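Local coordinates for protein 5-Carboxyvanillate Decarboxylase (Novosphingobium aromaticivorans, PDB 4QRN) that probably decarboxylates 5-carboxyvanillate, as a metal-dependent member of the amidohydrolase family, and holds manganese in its active site, at residues Ile165-Gly168 against Ala169-Gly173; Pro221-Ala225 against Gly226-Ala230. All blocks are in the same frame, centred on the assembly; numbering follows the deposited sequence. Where two conformers were deposited one is given.

In the fold
Both interactions finish a helix and pass through a glycine of positive phi, yet they lie on opposite sides of the chain's centre, their own centres about 37 Å apart, and share no elements. Interaction 1 closes helix 158-170, is partly exposed and works largely through long charged side chains, laid along the helix and reaching helix 122-142. Interaction 2 closes the short helix 220-225 and is mostly buried, with apolar side chains folded over the turn and a carboxylate tied to helix 64-75 and, weakly, to the second subunit. The chain leaving interaction 1 leads to strand 177-179; that leaving interaction 2 runs into the ligand pocket at A230.

Interaction 1. Residues Ile165-Gly168 against Ala169-Gly173; sequences IHRG and ARELG
R167 and L172 meet at the end of helix 158-170, where the L172 CD1 methyl sits over one face of the R167 guanidinium, 3.7 Å above its plane and offset toward the rim. R167 gets there with CG anti to the backbone N (chi1 -170°) and a bend at chi3, which turns the flat group across the helix toward L172; L172 CD2 lies 3.8 Å from R167 NH2. The charged end makes salt bridges, NH1 with E164 and NH2 with D134 of helix 122-142. With an alanine in place of R167, E164 and D134 would probably lose their cationic mate and the L172 CD1 methyl the flat group it covers. E171 passes R167 differently: its carboxylate stands nearly perpendicular to the guanidinium and touches only the aliphatic shaft, E171 CD to R167 CG 3.8 Å. That carboxylate turns instead to its neighbour, a weak salt bridge in which OE2 meets the R170 guanidinium at its edge, 3.3 Å from NH1. R170 in turn folds back over the preceding turn, with H166 O beneath one guanidinium face and NH2 3.7 Å from H166 CB. The H166 ring and the R170 guanidinium lie 11° from parallel without stacking, and H166 NE2 is hydrogen-bonded to E202. In the backbone, R167 O accepts from both E171 N (2.8 Å) and L172 N (3.2 Å), a sign of the helix running out, and G173 then turns to positive phi. This is the glycine-terminated C-terminal end of an outer helix, as in the (beta/alpha)8 barrel of amidohydrolases, between strands 147-149 and 177-179.

Interaction 2. Residues Pro221-Ala225 against Gly226-Ala230; sequences PMLEA and GLDGA. With 1DF (4-hydroxy-3-methoxy-5-nitrobenzoic acid), chain F.
M222 and L223 offer their carbonyls to the two residues that turn away from helix 220-225: L227 N bonds to M222 O at 2.8 Å and G226 N to L223 O at 3.1 Å, with G226 at positive phi (84°), which makes this a Schellman motif. Both donors stand above the carbonyl planes rather than in them, G226 N the more steeply at 67°, as the chain folds back over the last turn. A CB on G226 would collide with A225 O, which is why a residue without one suits this turn.

L227 drops back onto the helix it has just left. Its CB lies 4.2 Å from M222 CB, and its CG rests 3.9 Å from A225 CB, so one branched side chain covers two helix residues at once. F232 and, from the second subunit, M291 pack against L227 as well. D228 meets the helix through another residue: its CG sits between the backbone N and the carbonyl carbon (chi1 56°), which lays the carboxylate across the L223 CD1 methyl, 3.7 Å from D228 OD1. The acid is held from elsewhere, OD2 by the hydroxyl of S68 on helix 64-75 and OD1, weakly, by Y288 of the second subunit. R274 of that same subunit packs on A230 and bonds to the ligand, while R244 of that subunit donates a hydrogen bond to P221 O, so the helix end is also part of the dimer interface. Beyond D228 the chain runs on through G229 into the pocket of the bound nitrobenzoic acid, where A230 CB touches the carboxylate oxygen O1 of the ligand at 3.8 Å.

Interaction 1. Residues Ile165-Gly168 against Ala169-Gly173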
ATOM      1  N   ILE A 165      21.396   6.791  20.894  1.00  9.12           N
ATOM      2  CA  ILE A 165      20.947   5.411  21.030  1.00  8.96           C
ATOM      3  C   ILE A 165      21.653   4.775  22.240  1.00  8.87           C
ATOM      4  O   ILE A 165      21.013   4.136  23.083  1.00  9.13           O
ATOM      5  CB  ILE A 165      21.241   4.646  19.738  1.00  9.13           C
ATOM      6  CG1 ILE A 165      20.277   5.120  18.636  1.00  9.52           C
ATOM      7  CG2 ILE A 165      21.139   3.129  19.944  1.00 10.27           C
ATOM      8  CD1 ILE A 165      20.732   4.752  17.243  1.00 10.07           C
ATOM      9  N   HIS A 166      22.962   4.973  22.348  1.00  9.15           N
ATOM     10  CA  HIS A 166      23.689   4.464  23.503  1.00  9.18           C
ATOM     11  C   HIS A 166      23.244   5.113  24.800  1.00  9.37           C
ATOM     12  O   HIS A 166      23.071   4.426  25.799  1.00 10.40           O
ATOM     13  CB  HIS A 166      25.185   4.632  23.268  1.00 10.41           C
ATOM     14  CG  HIS A 166      25.758   3.515  22.458  1.00 11.32           C
ATOM     15  ND1 HIS A 166      26.098   2.299  23.023  1.00 12.82           N
ATOM     16  CD2 HIS A 166      26.045   3.419  21.138  1.00 12.42           C
ATOM     17  CE1 HIS A 166      26.565   1.502  22.081  1.00 12.87           C
ATOM     18  NE2 HIS A 166      26.543   2.153  20.929  1.00 12.39           N
ATOM     19  N   ARG A 167      23.049   6.427  24.800  1.00  9.53           N
ATOM     20  CA  ARG A 167      22.638   7.106  26.024  1.00  9.79           C
ATOM     21  C   ARG A 167      21.265   6.608  26.470  1.00  9.50           C
ATOM     22  O   ARG A 167      21.032   6.362  27.649  1.00 10.07           O
ATOM     23  CB  ARG A 167      22.633   8.618  25.831  1.00 10.71           C
ATOM     24  CG  ARG A 167      22.439   9.367  27.132  1.00 11.07           C
ATOM     25  CD  ARG A 167      22.484  10.873  26.937  1.00 11.60           C
ATOM     26  NE  ARG A 167      21.262  11.437  26.357  1.00 11.29           N
ATOM     27  CZ  ARG A 167      20.263  11.995  27.049  1.00 11.06           C
ATOM     28  NH1 ARG A 167      19.235  12.506  26.393  1.00 10.95           N
ATOM     29  NH2 ARG A 167      20.274  12.018  28.386  1.00 11.59           N
ATOM     30  N   GLY A 168      20.348   6.446  25.520  1.00 10.01           N
ATOM     31  CA  GLY A 168      19.020   5.966  25.857  1.00 10.43           C
ATOM     32  C   GLY A 168      19.048   4.573  26.459  1.00 10.30           C
ATOM     33  O   GLY A 168      18.380   4.292  27.445  1.00 10.84           O
ATOM     34  N   ALA A 169      19.860   3.696  25.890  1.00 10.46           N
ATOM     35  CA  ALA A 169      19.919   2.320  26.370  1.00 11.75           C
ATOM     36  C   ALA A 169      20.625   2.231  27.721  1.00 12.68           C
ATOM     37  O   ALA A 169      20.189   1.493  28.597  1.00 14.22           O
ATOM     38  CB  ALA A 169      20.611   1.443  25.330  1.00 12.53           C
ATOM     39  N   ARG A 170      21.716   2.966  27.890  1.00 13.34           N
ATOM     40  CA  ARG A 170      22.560   2.825  29.075  1.00 19.23           C
ATOM     41  C   ARG A 170      22.131   3.683  30.258  1.00 15.74           C
ATOM     42  O   ARG A 170      22.213   3.236  31.408  1.00 16.76           O
ATOM     43  CB  ARG A 170      24.003   3.171  28.686  1.00 30.88           C
ATOM     44  CG  ARG A 170      25.008   3.202  29.837  1.00 42.55           C
ATOM     45  CD  ARG A 170      26.380   3.685  29.367  1.00 53.48           C
ATOM     46  NE  ARG A 170      26.306   4.993  28.710  1.00 62.03           N
ATOM     47  CZ  ARG A 170      26.505   5.216  27.412  1.00 67.99           C
ATOM     48  NH1 ARG A 170      26.405   6.451  26.937  1.00 70.33           N
ATOM     49  NH2 ARG A 170      26.813   4.226  26.582  1.00 70.90           N
ATOM     50  N   GLU A 171      21.726   4.918  29.982  1.00 13.98           N
ATOM     51  CA  GLU A 171      21.419   5.888  31.015  1.00 13.89           C
ATOM     52  C   GLU A 171      19.930   6.099  31.252  1.00 12.72           C
ATOM     53  O   GLU A 171      19.526   6.377  32.392  1.00 14.84           O
ATOM     54  CB  GLU A 171      22.095   7.209  30.668  1.00 18.00           C
ATOM     55  CG  GLU A 171      23.617   7.056  30.547  1.00 23.35           C
ATOM     56  CD  GLU A 171      24.332   8.347  30.211  1.00 28.28           C
ATOM     57  OE1 GLU A 171      23.895   9.412  30.696  1.00 30.05           O
ATOM     58  OE2 GLU A 171      25.338   8.293  29.465  1.00 30.27           O
ATOM     59  N   LEU A 172      19.112   5.971  30.207  1.00 11.51           N
ATOM     60  CA  LEU A 172      17.706   6.365  30.321  1.00 10.92           C
ATOM     61  C   LEU A 172      16.743   5.189  30.449  1.00 10.76           C
ATOM     62  O   LEU A 172      15.552   5.401  30.670  1.00 12.30           O
ATOM     63  CB  LEU A 172      17.283   7.217  29.121  1.00 10.83           C
ATOM     64  CG  LEU A 172      18.131   8.480  28.900  1.00 11.18           C
ATOM     65  CD1 LEU A 172      17.549   9.292  27.763  1.00 11.58           C
ATOM     66  CD2 LEU A 172      18.249   9.351  30.158  1.00 12.63           C
ATOM     67  N   GLY A 173      17.234   3.968  30.279  1.00 10.63           N
ATOM     68  CA  GLY A 173      16.392   2.794  30.414  1.00 11.12           C
ATOM     69  C   GLY A 173      15.467   2.552  29.219  1.00  9.64           C
ATOM     70  O   GLY A 173      14.509   1.775  29.343  1.00 10.26           O
TER

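Interaction 2. Residues Pro221-Ala225 against Gly226-Ala230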
ATOM      1  N   PRO A 221      -0.013  14.270  -5.024  1.00  8.83           N
ATOM      2  CA  PRO A 221      -1.305  13.685  -5.401  1.00  9.67           C
ATOM      3  C   PRO A 221      -2.101  13.183  -4.206  1.00  9.26           C
ATOM      4  O   PRO A 221      -3.329  13.218  -4.228  1.00 10.55           O
ATOM      5  CB  PRO A 221      -0.908  12.545  -6.349  1.00 10.60           C
ATOM      6  CG  PRO A 221       0.407  12.964  -6.901  1.00 10.97           C
ATOM      7  CD  PRO A 221       1.096  13.600  -5.724  1.00 10.11           C
ATOM      8  N   MET A 222      -1.415  12.736  -3.169  1.00  8.09           N
ATOM      9  CA  MET A 222      -2.124  12.262  -1.978  1.00  7.74           C
ATOM     10  C   MET A 222      -2.726  13.449  -1.226  1.00  7.75           C
ATOM     11  O   MET A 222      -3.885  13.426  -0.802  1.00  8.52           O
ATOM     12  CB  MET A 222      -1.181  11.450  -1.091  1.00  8.37           C
ATOM     13  CG  MET A 222      -0.779  10.137  -1.760  1.00  8.95           C
ATOM     14  SD  MET A 222       0.362   9.139  -0.818  1.00  9.61           S
ATOM     15  CE  MET A 222       1.793  10.189  -0.892  1.00 12.25           C
ATOM     16  N   LEU A 223      -1.930  14.497  -1.066  1.00  8.50           N
ATOM     17  CA  LEU A 223      -2.382  15.675  -0.352  1.00  9.10           C
ATOM     18  C   LEU A 223      -3.646  16.264  -0.963  1.00  9.31           C
ATOM     19  O   LEU A 223      -4.586  16.627  -0.237  1.00 10.36           O
ATOM     20  CB  LEU A 223      -1.247  16.692  -0.327  1.00 10.30           C
ATOM     21  CG  LEU A 223      -1.510  18.018   0.372  1.00 11.49           C
ATOM     22  CD1 LEU A 223      -1.738  17.813   1.868  1.00 13.13           C
ATOM     23  CD2 LEU A 223      -0.350  18.982   0.076  1.00 13.26           C
ATOM     24  N   GLU A 224      -3.686  16.352  -2.292  1.00  9.48           N
ATOM     25  CA  GLU A 224      -4.831  17.005  -2.935  0.64 11.02           C
ATOM     26  C   GLU A 224      -6.141  16.241  -2.650  1.00 10.18           C
ATOM     27  O   GLU A 224      -7.202  16.864  -2.536  1.00 11.68           O
ATOM     28  CB  GLU A 224      -4.573  17.228  -4.435  0.64 12.95           C
ATOM     29  CG  GLU A 224      -4.336  15.965  -5.231  0.64 14.08           C
ATOM     30  CD  GLU A 224      -3.686  16.191  -6.606  0.64 14.35           C
ATOM     31  OE1 GLU A 224      -3.757  15.258  -7.443  0.64 10.17           O
ATOM     32  OE2 GLU A 224      -3.075  17.268  -6.835  0.64 17.72           O
ATOM     33  N   ALA A 225      -6.059  14.925  -2.482  1.00  8.83           N
ATOM     34  CA  ALA A 225      -7.225  14.092  -2.260  1.00  9.23           C
ATOM     35  C   ALA A 225      -7.555  13.885  -0.793  1.00  8.52           C
ATOM     36  O   ALA A 225      -8.526  13.230  -0.478  1.00  9.83           O
ATOM     37  CB  ALA A 225      -7.030  12.753  -2.958  1.00  9.72           C
ATOM     38  N   GLY A 226      -6.729  14.401   0.103  1.00  8.20           N
ATOM     39  CA  GLY A 226      -6.963  14.144   1.505  1.00  9.01           C
ATOM     40  C   GLY A 226      -6.400  12.816   2.018  1.00  8.00           C
ATOM     41  O   GLY A 226      -6.849  12.257   3.052  1.00  8.69           O
ATOM     42  N   LEU A 227      -5.418  12.289   1.281  1.00  7.14           N
ATOM     43  CA  LEU A 227      -4.894  10.946   1.502  1.00  6.73           C
ATOM     44  C   LEU A 227      -3.461  10.919   2.006  1.00  6.62           C
ATOM     45  O   LEU A 227      -2.864   9.852   2.076  1.00  7.78           O
ATOM     46  CB  LEU A 227      -4.993  10.141   0.195  1.00  7.57           C
ATOM     47  CG  LEU A 227      -6.402   9.959  -0.371  1.00  8.03           C
ATOM     48  CD1 LEU A 227      -6.359   9.169  -1.662  1.00  8.89           C
ATOM     49  CD2 LEU A 227      -7.311   9.244   0.648  1.00  9.69           C
ATOM     50  N   ASP A 228      -2.885  12.069   2.369  1.00  6.67           N
ATOM     51  CA  ASP A 228      -1.476  12.104   2.759  1.00  7.32           C
ATOM     52  C   ASP A 228      -1.175  11.540   4.143  1.00  6.99           C
ATOM     53  O   ASP A 228      -0.023  11.217   4.444  1.00  7.55           O
ATOM     54  CB  ASP A 228      -0.952  13.548   2.686  1.00  8.11           C
ATOM     55  CG  ASP A 228      -1.777  14.514   3.550  1.00  8.75           C
ATOM     56  OD1 ASP A 228      -2.979  14.668   3.249  1.00  9.32           O
ATOM     57  OD2 ASP A 228      -1.228  15.112   4.499  1.00 10.35           O
ATOM     58  N   GLY A 229      -2.186  11.467   5.005  1.00  7.80           N
ATOM     59  CA  GLY A 229      -1.963  11.069   6.397  1.00  7.25           C
ATOM     60  C   GLY A 229      -2.233   9.601   6.649  1.00  6.67           C
ATOM     61  O   GLY A 229      -1.966   8.729   5.799  1.00  6.42           O
ATOM     62  N   ALA A 230      -2.714   9.317   7.857  1.00  6.53           N
ATOM     63  CA  ALA A 230      -2.900   7.952   8.347  1.00  6.94           C
ATOM     64  C   ALA A 230      -3.779   7.103   7.434  1.00  6.53           C
ATOM     65  O   ALA A 230      -3.569   5.884   7.363  1.00  7.58           O
ATOM     66  CB  ALA A 230      -3.446   7.974   9.761  1.00  7.65           C
TER
HETATM   67  C1  1DF F 402      -2.031   9.835  13.204  0.91  7.13           C
HETATM   68  CO1 1DF F 402      -1.966   8.472  13.269  0.91  7.49           C
HETATM   69  CO2 1DF F 402      -0.895  10.596  13.559  0.91  7.25           C
HETATM   70  CM1 1DF F 402      -0.753   7.918  13.800  0.91  7.35           C
HETATM   71  CM2 1DF F 402       0.188  10.023  14.194  0.91  7.21           C
HETATM   72  OM  1DF F 402       1.289  10.720  14.603  0.91  7.81           O
HETATM   73  CZ  1DF F 402       0.232   8.659  14.446  0.91  6.97           C
HETATM   74  CC  1DF F 402      -3.233  10.542  12.697  0.91  7.68           C
HETATM   75  CV  1DF F 402       1.423  12.062  14.133  0.91  8.43           C
HETATM   76  O1  1DF F 402      -4.388   9.969  12.863  0.91  8.13           O
HETATM   77  O2  1DF F 402      -3.090  11.647  12.163  0.91  8.02           O
HETATM   78  O3  1DF F 402       1.151   8.113  15.187  0.91  7.96           O
HETATM   79  N   1DF F 402      -0.505   6.488  13.406  0.91 10.98           N
HETATM   80  O11 1DF F 402       0.522   5.923  13.658  0.91 12.10           O
HETATM   81  O22 1DF F 402      -1.357   5.943  12.650  0.91 12.55           O